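Local coordinates for protein putative adhesin (Bacteroides thetaiotaomicron, PDB 4QDG) that probably serves as an outer-membrane lipoprotein of the FimB/Mfa2 family that helps anchor adhesive pili to the cell surface, at residues 10-15 against 137-142; 171-176 against 237-242; 41-46 against 101-106; 257-262 against 301-306. All blocks are in the same frame, centred on the assembly; numbering follows the deposited sequence.

Interaction 1 (10-15 against 137-142)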
loop_
_atom_site.group_PDB
_atom_site.type_symbol
_atom_site.label_atom_id
_atom_site.label_comp_id
_atom_site.label_asym_id
_atom_site.label_seq_id
_atom_site.Cartn_x
_atom_site.Cartn_y
_atom_site.Cartn_z
ATOM N N PRO A 10 -32.860 11.366 -28.352
ATOM C CA PRO A 10 -31.937 12.503 -28.257
ATOM C C PRO A 10 -30.514 11.984 -28.036
ATOM O O PRO A 10 -30.292 10.810 -27.728
ATOM C CB PRO A 10 -32.451 13.271 -27.032
ATOM C CG PRO A 10 -32.977 12.198 -26.136
ATOM C CD PRO A 10 -33.686 11.268 -27.123
ATOM N N CYS A 11 -29.567 12.867 -28.196
ATOM C CA CYS A 11 -28.157 12.621 -28.090
ATOM C C CYS A 11 -27.775 11.813 -26.822
ATOM O O CYS A 11 -28.239 12.190 -25.745
ATOM C CB CYS A 11 -27.445 13.965 -28.113
ATOM S SG CYS A 11 -25.657 13.841 -28.211
ATOM N N PRO A 12 -26.897 10.760 -26.918
ATOM C CA PRO A 12 -26.417 10.075 -25.700
ATOM C C PRO A 12 -25.801 11.075 -24.700
ATOM O O PRO A 12 -25.216 12.091 -25.083
ATOM C CB PRO A 12 -25.357 9.098 -26.231
ATOM C CG PRO A 12 -25.704 8.897 -27.641
ATOM C CD PRO A 12 -26.247 10.199 -28.116
ATOM N N HIS A 13 -25.975 10.806 -23.418
ATOM C CA HIS A 13 -25.530 11.717 -22.383
ATOM C C HIS A 13 -24.880 10.967 -21.203
ATOM O O HIS A 13 -25.377 9.919 -20.781
ATOM C CB HIS A 13 -26.749 12.521 -21.910
ATOM C CG HIS A 13 -26.402 13.725 -21.106
ATOM N ND1 HIS A 13 -26.147 14.935 -21.710
ATOM C CD2 HIS A 13 -26.297 13.872 -19.771
ATOM C CE1 HIS A 13 -25.892 15.777 -20.727
ATOM N NE2 HIS A 13 -25.964 15.179 -19.545
ATOM N N GLY A 14 -23.782 11.515 -20.693
ATOM C CA GLY A 14 -23.102 10.948 -19.534
ATOM C C GLY A 14 -21.642 11.316 -19.376
ATOM O O GLY A 14 -21.241 12.448 -19.643
ATOM N N VAL A 15 -20.850 10.350 -18.901
ATOM C CA VAL A 15 -19.421 10.521 -18.679
ATOM C C VAL A 15 -18.665 9.391 -19.343
ATOM O O VAL A 15 -19.238 8.344 -19.638
ATOM C CB VAL A 15 -19.034 10.626 -17.173
ATOM C CG1 VAL A 15 -19.680 11.840 -16.500
ATOM C CG2 VAL A 15 -19.356 9.332 -16.423
ATOM N N ASP A 137 -23.390 16.003 -23.199
ATOM C CA ASP A 137 -23.883 15.360 -24.402
ATOM C C ASP A 137 -22.685 14.707 -25.073
ATOM O O ASP A 137 -21.630 15.341 -25.172
ATOM C CB ASP A 137 -24.537 16.380 -25.332
ATOM C CG ASP A 137 -25.937 16.790 -24.925
ATOM O OD1 ASP A 137 -26.597 16.015 -24.190
ATOM O OD2 ASP A 137 -26.388 17.872 -25.363
ATOM N N LEU A 138 -22.813 13.417 -25.441
ATOM C CA LEU A 138 -21.755 12.619 -26.063
ATOM C C LEU A 138 -20.556 12.399 -25.116
ATOM O O LEU A 138 -19.400 12.269 -25.573
ATOM C CB LEU A 138 -21.298 13.225 -27.396
ATOM C CG LEU A 138 -21.362 12.298 -28.594
ATOM C CD1 LEU A 138 -22.733 11.632 -28.736
ATOM C CD2 LEU A 138 -20.965 13.039 -29.844
ATOM N N TYR A 139 -20.875 12.294 -23.802
ATOM C CA TYR A 139 -20.019 11.959 -22.663
ATOM C C TYR A 139 -18.875 12.939 -22.392
ATOM O O TYR A 139 -17.966 13.091 -23.217
ATOM C CB TYR A 139 -19.438 10.507 -22.773
ATOM C CG TYR A 139 -20.457 9.473 -23.226
ATOM C CD1 TYR A 139 -21.385 8.945 -22.336
ATOM C CD2 TYR A 139 -20.571 9.120 -24.571
ATOM C CE1 TYR A 139 -22.395 8.077 -22.768
ATOM C CE2 TYR A 139 -21.579 8.264 -25.013
ATOM C CZ TYR A 139 -22.467 7.720 -24.100
ATOM O OH TYR A 139 -23.415 6.835 -24.524
ATOM N N SER A 140 -18.895 13.559 -21.189
ATOM C CA SER A 140 -17.801 14.411 -20.725
ATOM C C SER A 140 -16.647 13.512 -20.354
ATOM O O SER A 140 -16.878 12.376 -19.945
ATOM C CB SER A 140 -18.218 15.247 -19.520
ATOM O OG SER A 140 -18.744 14.418 -18.495
ATOM N N GLU A 141 -15.414 13.993 -20.507
ATOM C CA GLU A 141 -14.265 13.157 -20.175
ATOM C C GLU A 141 -13.714 13.536 -18.829
ATOM O O GLU A 141 -13.677 14.720 -18.486
ATOM C CB GLU A 141 -13.174 13.243 -21.234
ATOM C CG GLU A 141 -13.544 12.502 -22.506
ATOM C CD GLU A 141 -12.553 12.600 -23.650
ATOM O OE1 GLU A 141 -11.639 13.455 -23.590
ATOM O OE2 GLU A 141 -12.719 11.833 -24.626
ATOM N N GLY A 142 -13.303 12.528 -18.073
ATOM C CA GLY A 142 -12.708 12.718 -16.760
ATOM C C GLY A 142 -11.742 11.611 -16.416
ATOM O O GLY A 142 -11.928 10.474 -16.840
#
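The imidazole of H13 reaches the carboxylate of D137 with its edge. ND1 donates to D137 OD1 at 2.7 Å, and OD1 lies close to the ring plane. The carboxylate is turned steeply against the ring, with 78° between the planes, and ND1 meets OD1 from above the carboxylate plane. CG of H13 stands anti to its backbone N (chi1 -165°), and this carries the ring over to D137. The other ring nitrogen, NE2, bonds to T135.

The Y139 ring lies obliquely along the chain from P12 to V15. Its OH end reaches P12, with OH 3.4 Å from P12 CB. At the near end, Y139 CD1 is 3.5 Å from V15 O. The hydroxyl itself is hydrogen-bonded to D70. On L138 the CD1 branch touches C11 SG at 3.7 Å and also the P12 ring, which lies alongside and points the same way.

Two backbone bonds tie the two segments. L138 N donates to P12 O at 2.8 Å, and S140 N to G14 O at 3.0 Å. H13 and D137 pair antiparallel, whereas V15 and S140 pair parallel, because the 137-142 chain turns between strands 127-137 and 140-159. S140 OG touches V15 CG1 but bonds to A134 O.

With both ring nitrogens engaged, the imidazole is fixed in rotation. The nearby carboxylate would probably favour its protonated form.

Interaction 2 (171-176 against 237-242)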
loop_
_atom_site.group_PDB
_atom_site.type_symbol
_atom_site.label_atom_id
_atom_site.label_comp_id
_atom_site.label_asym_id
_atom_site.label_seq_id
_atom_site.Cartn_x
_atom_site.Cartn_y
_atom_site.Cartn_z
ATOM N N GLU A 171 12.440 -13.325 14.775
ATOM C CA GLU A 171 11.033 -13.057 14.545
ATOM C C GLU A 171 10.941 -11.599 14.137
ATOM O O GLU A 171 11.579 -10.734 14.760
ATOM C CB GLU A 171 10.206 -13.340 15.801
ATOM C CG GLU A 171 9.877 -14.804 15.989
ATOM C CD GLU A 171 9.074 -15.165 17.229
ATOM O OE1 GLU A 171 8.875 -14.295 18.112
ATOM O OE2 GLU A 171 8.658 -16.344 17.324
ATOM N N PHE A 172 10.180 -11.335 13.070
ATOM C CA PHE A 172 9.992 -9.996 12.508
ATOM C C PHE A 172 8.533 -9.628 12.584
ATOM O O PHE A 172 7.682 -10.455 12.270
ATOM C CB PHE A 172 10.462 -9.935 11.055
ATOM C CG PHE A 172 11.905 -10.326 10.824
ATOM C CD1 PHE A 172 12.280 -11.667 10.774
ATOM C CD2 PHE A 172 12.866 -9.359 10.519
ATOM C CE1 PHE A 172 13.597 -12.023 10.480
ATOM C CE2 PHE A 172 14.185 -9.723 10.249
ATOM C CZ PHE A 172 14.544 -11.046 10.232
ATOM N N GLU A 173 8.238 -8.402 13.054
ATOM C CA GLU A 173 6.859 -7.929 13.189
ATOM C C GLU A 173 6.732 -6.475 12.850
ATOM O O GLU A 173 7.667 -5.693 13.059
ATOM C CB GLU A 173 6.358 -8.100 14.630
ATOM C CG GLU A 173 6.027 -9.513 15.037
ATOM C CD GLU A 173 6.065 -9.778 16.533
ATOM O OE1 GLU A 173 6.408 -8.864 17.320
ATOM O OE2 GLU A 173 5.754 -10.927 16.914
ATOM N N ILE A 174 5.534 -6.108 12.382
ATOM C CA ILE A 174 5.117 -4.735 12.191
ATOM C C ILE A 174 3.798 -4.620 12.915
ATOM O O ILE A 174 2.876 -5.365 12.613
ATOM C CB ILE A 174 5.073 -4.198 10.736
ATOM C CG1 ILE A 174 6.492 -4.089 10.167
ATOM C CG2 ILE A 174 4.376 -2.825 10.690
ATOM C CD1 ILE A 174 6.592 -3.836 8.628
ATOM N N THR A 175 3.748 -3.777 13.955
ATOM C CA THR A 175 2.498 -3.484 14.633
ATOM C C THR A 175 2.010 -2.133 14.099
ATOM O O THR A 175 2.791 -1.179 13.945
ATOM C CB THR A 175 2.616 -3.512 16.155
ATOM O OG1 THR A 175 3.717 -2.691 16.569
ATOM C CG2 THR A 175 2.687 -4.933 16.718
ATOM N N ASP A 176 0.714 -2.064 13.804
ATOM C CA ASP A 176 0.079 -0.854 13.280
ATOM C C ASP A 176 -1.397 -0.940 13.501
ATOM O O ASP A 176 -1.897 -1.997 13.851
ATOM C CB ASP A 176 0.389 -0.685 11.763
ATOM C CG ASP A 176 0.320 0.735 11.232
ATOM O OD1 ASP A 176 -0.290 1.613 11.920
ATOM O OD2 ASP A 176 0.939 0.999 10.180
ATOM N N THR A 237 9.582 -4.444 14.662
ATOM C CA THR A 237 10.237 -5.158 15.775
ATOM C C THR A 237 10.966 -6.388 15.262
ATOM O O THR A 237 10.406 -7.146 14.462
ATOM C CB THR A 237 9.199 -5.524 16.879
ATOM O OG1 THR A 237 8.558 -4.329 17.323
ATOM C CG2 THR A 237 9.829 -6.200 18.078
ATOM N N VAL A 238 12.221 -6.576 15.727
ATOM C CA VAL A 238 13.038 -7.731 15.379
ATOM C C VAL A 238 13.482 -8.359 16.714
ATOM O O VAL A 238 14.132 -7.707 17.530
ATOM C CB VAL A 238 14.208 -7.449 14.398
ATOM C CG1 VAL A 238 14.937 -8.753 14.057
ATOM C CG2 VAL A 238 13.701 -6.793 13.115
ATOM N N ARG A 239 13.045 -9.602 16.952
ATOM C CA ARG A 239 13.297 -10.307 18.207
ATOM C C ARG A 239 14.090 -11.579 18.009
ATOM O O ARG A 239 13.768 -12.349 17.088
ATOM C CB ARG A 239 11.950 -10.650 18.852
ATOM C CG ARG A 239 11.986 -11.119 20.310
ATOM C CD ARG A 239 10.607 -11.115 20.962
ATOM N NE ARG A 239 9.606 -11.665 20.063
ATOM C CZ ARG A 239 8.594 -10.984 19.537
ATOM N NH1 ARG A 239 8.372 -9.723 19.896
ATOM N NH2 ARG A 239 7.776 -11.566 18.673
ATOM N N ARG A 240 15.131 -11.801 18.867
ATOM C CA ARG A 240 15.893 -13.063 18.894
ATOM C C ARG A 240 14.995 -14.100 19.552
ATOM O O ARG A 240 14.592 -13.876 20.695
ATOM C CB ARG A 240 17.208 -12.946 19.694
ATOM C CG ARG A 240 18.302 -12.062 19.114
ATOM C CD ARG A 240 19.658 -12.344 19.778
ATOM N NE ARG A 240 19.690 -11.909 21.179
ATOM C CZ ARG A 240 20.400 -10.882 21.640
ATOM N NH1 ARG A 240 21.190 -10.192 20.827
ATOM N NH2 ARG A 240 20.341 -10.552 22.922
ATOM N N LYS A 241 14.645 -15.196 18.838
ATOM C CA LYS A 241 13.750 -16.268 19.317
ATOM C C LYS A 241 14.215 -16.926 20.637
ATOM O O LYS A 241 13.398 -17.113 21.545
ATOM C CB LYS A 241 13.592 -17.346 18.225
ATOM C CG LYS A 241 12.447 -17.045 17.281
ATOM C CD LYS A 241 12.645 -17.621 15.907
ATOM C CE LYS A 241 11.801 -18.825 15.612
ATOM N NZ LYS A 241 12.125 -19.357 14.265
ATOM N N ALA A 242 15.510 -17.266 20.736
ATOM C CA ALA A 242 16.121 -17.972 21.870
ATOM C C ALA A 242 15.950 -17.292 23.236
ATOM O O ALA A 242 15.609 -17.977 24.203
ATOM C CB ALA A 242 17.599 -18.194 21.601
HETATM O O HOH W 1 5.891 -4.121 17.299
#
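The guanidinium of R239 receives two glutamates at its edge. E171 OE1 and E173 OE2 both lie close to its plane, and both take a hydrogen bond from NH2. The distance from NH2 is 3.0 Å to E171 OE1 and 2.8 Å to E173 OE2. The carboxylates do not lie flat with the guanidinium: E171 is turned 86° from it and E173 58°. E171 OE1 is met on its anti side, with the donor tilted out of the carboxylate plane, and E173 OE2 from above the carboxylate plane. Weak bonds from NE to E171 OE1 and from NH1 to E173 OE1 add to the network. NH1 also pairs with E246 on the next strand. The bend in the arginine chain at chi3 (43°) folds the group back over the neighbouring strand.

The F172 ring has V238 CG1 over one face. Its CD2 is 3.7 Å from V238 CG2, and the two side chains run side by side. F172 also packs on V155 and L157 of strand 140-159.

K241 crosses E171 at about a right angle, with the two CG atoms 3.6 Å apart. Its NZ bonds to K168 O. A water links T175 OG1 and T237 OG1, and the latter also bonds to N249.

Two pairs of backbone bonds join E171 with R239 and E173 with T237, and F172 and V238 form the non-hydrogen-bonded pair between them. F172 and V238 face the core, and the charged network lies on the outer face. This is typical of an antiparallel sheet at the surface of a β-sandwich, consistent with the transthyretin-like domains expected of this clan.

Interaction 3 (41-46 against 101-106)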
loop_
_atom_site.group_PDB
_atom_site.type_symbol
_atom_site.label_atom_id
_atom_site.label_comp_id
_atom_site.label_asym_id
_atom_site.label_seq_id
_atom_site.Cartn_x
_atom_site.Cartn_y
_atom_site.Cartn_z
ATOM N N LEU A 41 -17.872 3.290 -8.310
ATOM C CA LEU A 41 -19.110 3.661 -7.617
ATOM C C LEU A 41 -19.583 5.032 -8.053
ATOM O O LEU A 41 -18.768 5.947 -8.194
ATOM C CB LEU A 41 -18.911 3.640 -6.096
ATOM C CG LEU A 41 -18.427 2.324 -5.511
ATOM C CD1 LEU A 41 -17.637 2.574 -4.282
ATOM C CD2 LEU A 41 -19.568 1.399 -5.225
ATOM N N VAL A 42 -20.901 5.161 -8.288
ATOM C CA VAL A 42 -21.538 6.382 -8.762
ATOM C C VAL A 42 -22.410 6.932 -7.654
ATOM O O VAL A 42 -23.273 6.225 -7.145
ATOM C CB VAL A 42 -22.367 6.175 -10.087
ATOM C CG1 VAL A 42 -22.880 7.512 -10.641
ATOM C CG2 VAL A 42 -21.569 5.426 -11.156
ATOM N N TYR A 43 -22.192 8.205 -7.310
ATOM C CA TYR A 43 -22.977 8.947 -6.332
ATOM C C TYR A 43 -23.505 10.225 -6.983
ATOM O O TYR A 43 -22.850 10.781 -7.863
ATOM C CB TYR A 43 -22.132 9.290 -5.078
ATOM C CG TYR A 43 -21.633 8.069 -4.334
ATOM C CD1 TYR A 43 -22.474 7.349 -3.490
ATOM C CD2 TYR A 43 -20.327 7.618 -4.490
ATOM C CE1 TYR A 43 -22.032 6.200 -2.836
ATOM C CE2 TYR A 43 -19.868 6.478 -3.825
ATOM C CZ TYR A 43 -20.721 5.779 -2.987
ATOM O OH TYR A 43 -20.246 4.675 -2.313
ATOM N N ASP A 44 -24.650 10.724 -6.526
ATOM C CA ASP A 44 -25.158 11.988 -7.050
ATOM C C ASP A 44 -24.456 13.166 -6.318
ATOM O O ASP A 44 -23.591 12.943 -5.461
ATOM C CB ASP A 44 -26.692 12.077 -6.949
ATOM C CG ASP A 44 -27.299 11.953 -5.565
ATOM O OD1 ASP A 44 -26.702 12.496 -4.587
ATOM O OD2 ASP A 44 -28.410 11.390 -5.460
ATOM N N GLU A 45 -24.856 14.410 -6.635
ATOM C CA GLU A 45 -24.283 15.632 -6.058
ATOM C C GLU A 45 -24.465 15.685 -4.534
ATOM O O GLU A 45 -23.631 16.289 -3.869
ATOM C CB GLU A 45 -24.914 16.870 -6.729
ATOM C CG GLU A 45 -24.145 18.162 -6.502
ATOM C CD GLU A 45 -24.580 19.353 -7.331
ATOM O OE1 GLU A 45 -25.798 19.641 -7.394
ATOM O OE2 GLU A 45 -23.681 20.044 -7.858
ATOM N N ASN A 46 -25.530 15.050 -3.987
ATOM C CA ASN A 46 -25.809 15.028 -2.542
ATOM C C ASN A 46 -25.105 13.872 -1.827
ATOM O O ASN A 46 -25.221 13.748 -0.610
ATOM C CB ASN A 46 -27.323 14.944 -2.289
ATOM C CG ASN A 46 -28.100 16.148 -2.751
ATOM O OD1 ASN A 46 -29.164 16.019 -3.367
ATOM N ND2 ASN A 46 -27.605 17.342 -2.460
ATOM N N THR A 101 -26.023 3.886 2.345
ATOM C CA THR A 101 -25.141 3.343 1.310
ATOM C C THR A 101 -24.485 4.488 0.533
ATOM O O THR A 101 -23.845 4.256 -0.494
ATOM C CB THR A 101 -25.899 2.360 0.401
ATOM O OG1 THR A 101 -27.079 2.984 -0.148
ATOM C CG2 THR A 101 -26.237 1.057 1.129
ATOM N N GLY A 102 -24.605 5.697 1.078
ATOM C CA GLY A 102 -24.077 6.913 0.474
ATOM C C GLY A 102 -22.564 7.020 0.499
ATOM O O GLY A 102 -21.873 6.232 1.172
ATOM N N TYR A 103 -22.046 8.018 -0.235
ATOM C CA TYR A 103 -20.611 8.318 -0.361
ATOM C C TYR A 103 -19.869 8.244 0.983
ATOM O O TYR A 103 -18.865 7.540 1.072
ATOM C CB TYR A 103 -20.419 9.706 -1.003
ATOM C CG TYR A 103 -19.000 10.249 -0.978
ATOM C CD1 TYR A 103 -17.935 9.503 -1.481
ATOM C CD2 TYR A 103 -18.744 11.555 -0.573
ATOM C CE1 TYR A 103 -16.635 10.004 -1.473
ATOM C CE2 TYR A 103 -17.455 12.080 -0.590
ATOM C CZ TYR A 103 -16.403 11.302 -1.036
ATOM O OH TYR A 103 -15.141 11.833 -1.024
ATOM N N THR A 104 -20.406 8.897 2.019
ATOM C CA THR A 104 -19.757 9.014 3.330
ATOM C C THR A 104 -19.975 7.770 4.238
ATOM O O THR A 104 -19.392 7.703 5.326
ATOM C CB THR A 104 -20.189 10.319 4.026
ATOM O OG1 THR A 104 -21.581 10.291 4.299
ATOM C CG2 THR A 104 -19.847 11.565 3.210
ATOM N N ASP A 105 -20.731 6.767 3.769
ATOM C CA ASP A 105 -21.007 5.555 4.546
ATOM C C ASP A 105 -20.076 4.392 4.168
ATOM O O ASP A 105 -20.071 3.352 4.834
ATOM C CB ASP A 105 -22.488 5.146 4.386
ATOM C CG ASP A 105 -23.456 6.221 4.864
ATOM O OD1 ASP A 105 -23.252 6.752 5.980
ATOM O OD2 ASP A 105 -24.375 6.573 4.099
ATOM N N LEU A 106 -19.278 4.557 3.138
ATOM C CA LEU A 106 -18.397 3.482 2.765
ATOM C C LEU A 106 -17.116 3.428 3.616
ATOM O O LEU A 106 -16.516 4.445 3.993
ATOM C CB LEU A 106 -18.054 3.558 1.274
ATOM C CG LEU A 106 -17.442 2.319 0.625
ATOM C CD1 LEU A 106 -18.188 1.012 1.019
ATOM C CD2 LEU A 106 -17.414 2.491 -0.858
HETATM O O HOH W 2 -17.545 5.939 -1.015
#
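Y103 CB sits over a face of the Y43 ring, a CH-π contact 3.9 Å from the centroid and only 11° off the normal. Y103 CA covers the same ring nearer its rim. With chi1 at 170°, the Y103 ring is directed away from this face. The two rings meet obliquely, with planes at 55° and centroids 5.8 Å apart. Beyond Y43, the Y103 ring makes edge-to-face pairs with H77 and Y183, and its OH bonds to E130.

The backbone of the loop meets Y43 as well. T101 O lies at the ring edge, near its plane, 3.5 Å from Y43 CE1. Y103 N is close to the same carbon.

Strand 38-44 lies here beside strands 49-55 and 75-82, its antiparallel partners. Segment 101-106 belongs to the long connection between strands 91-94 and 107-110, which form part of a separate small sheet. The contact thus lays that connection against strand 38-44 and its neighbours.

Among aliphatic contacts, L41 and L106 meet tip to tip, with L41 CD1 3.4 Å from L106 CD2. That is tighter than usual for two methyl carbons. L106 CD2 also comes within 3.9 Å of Y43 OH. Y95 and M93 pack against L106 too.

The polar link runs through a water. It donates to Y103 O at 2.9 Å and pairs with Y43 OH at 3.3 Å.

Interaction 4 (257-262 against 301-306)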
loop_
_atom_site.group_PDB
_atom_site.type_symbol
_atom_site.label_atom_id
_atom_site.label_comp_id
_atom_site.label_asym_id
_atom_site.label_seq_id
_atom_site.Cartn_x
_atom_site.Cartn_y
_atom_site.Cartn_z
ATOM N N LEU A 257 11.009 8.242 6.892
ATOM C CA LEU A 257 11.019 9.666 6.614
ATOM C C LEU A 257 12.454 10.214 6.737
ATOM O O LEU A 257 12.691 11.296 6.223
ATOM C CB LEU A 257 10.019 10.427 7.527
ATOM C CG LEU A 257 8.506 10.180 7.280
ATOM C CD1 LEU A 257 7.650 10.894 8.335
ATOM C CD2 LEU A 257 8.071 10.582 5.862
HETATM N N MSE A 258 13.419 9.454 7.337
HETATM C CA MSE A 258 14.832 9.899 7.353
HETATM C C MSE A 258 15.402 9.769 5.922
HETATM O O MSE A 258 16.308 10.515 5.568
HETATM C CB MSE A 258 15.722 9.141 8.358
HETATM C CG MSE A 258 15.362 9.344 9.804
HETATM SE SE MSE A 258 16.213 7.924 10.914
HETATM C CE MSE A 258 15.273 8.360 12.691
ATOM N N LEU A 259 14.829 8.859 5.091
ATOM C CA LEU A 259 15.229 8.755 3.698
ATOM C C LEU A 259 14.653 9.969 2.928
ATOM O O LEU A 259 15.349 10.560 2.110
ATOM C CB LEU A 259 14.764 7.424 3.066
ATOM C CG LEU A 259 15.048 7.271 1.554
ATOM C CD1 LEU A 259 16.537 7.101 1.314
ATOM C CD2 LEU A 259 14.314 6.078 0.978
ATOM N N LYS A 260 13.388 10.338 3.206
ATOM C CA LYS A 260 12.760 11.482 2.563
ATOM C C LYS A 260 13.522 12.774 2.870
ATOM O O LYS A 260 13.828 13.521 1.951
ATOM C CB LYS A 260 11.308 11.621 2.987
ATOM C CG LYS A 260 10.497 12.546 2.070
ATOM C CD LYS A 260 9.467 13.356 2.846
ATOM C CE LYS A 260 10.080 14.584 3.496
ATOM N NZ LYS A 260 9.057 15.351 4.250
ATOM N N SER A 261 13.893 12.996 4.136
ATOM C CA SER A 261 14.615 14.195 4.572
ATOM C C SER A 261 15.956 14.343 3.854
ATOM O O SER A 261 16.371 15.460 3.577
ATOM C CB SER A 261 14.816 14.167 6.081
ATOM O OG SER A 261 13.532 14.192 6.694
ATOM N N ASP A 262 16.596 13.219 3.521
ATOM C CA ASP A 262 17.859 13.150 2.803
ATOM C C ASP A 262 17.711 13.375 1.296
ATOM O O ASP A 262 18.409 14.207 0.735
ATOM C CB ASP A 262 18.494 11.771 3.015
ATOM C CG ASP A 262 19.535 11.681 4.097
ATOM O OD1 ASP A 262 19.249 12.128 5.237
ATOM O OD2 ASP A 262 20.600 11.055 3.845
ATOM N N TRP A 301 19.860 3.402 0.133
ATOM C CA TRP A 301 20.527 4.659 0.456
ATOM C C TRP A 301 20.952 4.636 1.944
ATOM O O TRP A 301 20.141 4.314 2.801
ATOM C CB TRP A 301 19.617 5.847 0.102
ATOM C CG TRP A 301 20.154 7.171 0.526
ATOM C CD1 TRP A 301 19.855 7.857 1.672
ATOM C CD2 TRP A 301 21.161 7.930 -0.148
ATOM N NE1 TRP A 301 20.610 9.006 1.744
ATOM C CE2 TRP A 301 21.419 9.079 0.637
ATOM C CE3 TRP A 301 21.838 7.774 -1.372
ATOM C CZ2 TRP A 301 22.346 10.057 0.249
ATOM C CZ3 TRP A 301 22.766 8.736 -1.752
ATOM C CH2 TRP A 301 23.000 9.872 -0.958
ATOM N N THR A 302 22.232 4.926 2.234
ATOM C CA THR A 302 22.761 4.908 3.603
ATOM C C THR A 302 22.271 6.139 4.383
ATOM O O THR A 302 22.473 7.280 3.968
ATOM C CB THR A 302 24.290 4.788 3.610
ATOM O OG1 THR A 302 24.634 3.589 2.920
ATOM C CG2 THR A 302 24.855 4.696 5.020
ATOM N N VAL A 303 21.606 5.882 5.514
ATOM C CA VAL A 303 21.037 6.910 6.382
ATOM C C VAL A 303 21.663 6.833 7.790
ATOM O O VAL A 303 21.722 5.752 8.383
ATOM C CB VAL A 303 19.492 6.750 6.446
ATOM C CG1 VAL A 303 18.880 7.640 7.519
ATOM C CG2 VAL A 303 18.846 7.026 5.097
ATOM N N ARG A 304 22.103 7.989 8.320
ATOM C CA ARG A 304 22.593 8.128 9.681
ATOM C C ARG A 304 21.386 8.249 10.613
ATOM O O ARG A 304 20.514 9.069 10.352
ATOM C CB ARG A 304 23.511 9.349 9.797
ATOM C CG ARG A 304 24.077 9.518 11.195
ATOM C CD ARG A 304 25.158 10.545 11.206
ATOM N NE ARG A 304 25.429 11.021 12.556
ATOM C CZ ARG A 304 25.158 12.255 12.968
ATOM N NH1 ARG A 304 24.619 13.142 12.132
ATOM N NH2 ARG A 304 25.460 12.628 14.205
ATOM N N ILE A 305 21.305 7.423 11.665
ATOM C CA ILE A 305 20.158 7.453 12.584
ATOM C C ILE A 305 20.154 8.747 13.452
ATOM O O ILE A 305 19.209 9.546 13.316
ATOM C CB ILE A 305 20.049 6.185 13.460
ATOM C CG1 ILE A 305 19.731 4.955 12.595
ATOM C CG2 ILE A 305 18.969 6.356 14.556
ATOM C CD1 ILE A 305 20.532 3.800 12.993
ATOM N N ASN A 306 21.177 8.935 14.340
ATOM C CA ASN A 306 21.271 10.086 15.260
ATOM C C ASN A 306 21.600 11.400 14.540
ATOM O O ASN A 306 20.787 11.979 13.817
ATOM C CB ASN A 306 22.325 9.828 16.342
HETATM O O HOH W 3 20.892 10.814 7.327
#
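Helix 257-262 packs on strand 301-304 nearly at right angles. The segment axes make an angle of 102° and approach to 8.8 Å. L259 and V303 bring the backbones nearest, with CA atoms 6.7 Å apart.

At one end D262 takes the indole N-H of W301. NE1 donates to D262 OD2 at 2.9 Å, almost straight. OD2 lies in the indole plane, but the carboxylate is turned 74° from the ring. NE1 comes to the anti side of OD2, somewhat out of the carboxylate plane. A chi1 of 174° swings the indole out toward the helix. The same ring receives L259 obliquely, with L259 CD1 3.4 Å from W301 CD1.

V303 points toward the helix. Its CG1 touches CB of M258, a selenomethionine, at 3.6 Å. The selenium end of M258 runs on toward the I305 backbone. L259 also packs on I298 and F272.

Both carboxylate oxygens of D262 are used, since OD1 accepts from a water that also takes R304 N. This probably holds the carboxylate in place and favours its charged form at an exposed edge of an otherwise apolar contact.

How the interactions relate
The four contacts are spread along an elongated chain. Interactions 1 and 3 lie on one side of its centre, with nearest atoms about 7 Å apart. Interactions 2 and 4 lie toward the other end, nearest atoms about 12 Å apart. Interactions 1 and 2 are the most distant pair, with centres about 55 Å apart. Strand 140-159 connects the two ends: it begins in interaction 1, and its later residues pack beneath interaction 2. Interaction 4 alone comes near an annotated site. There the L259 side chain is about 6 Å from that of the magnesium ligand E276 and about 11 Å from the magnesium ion. Interactions 1, 2 and 3 are structural packing away from both metal sites.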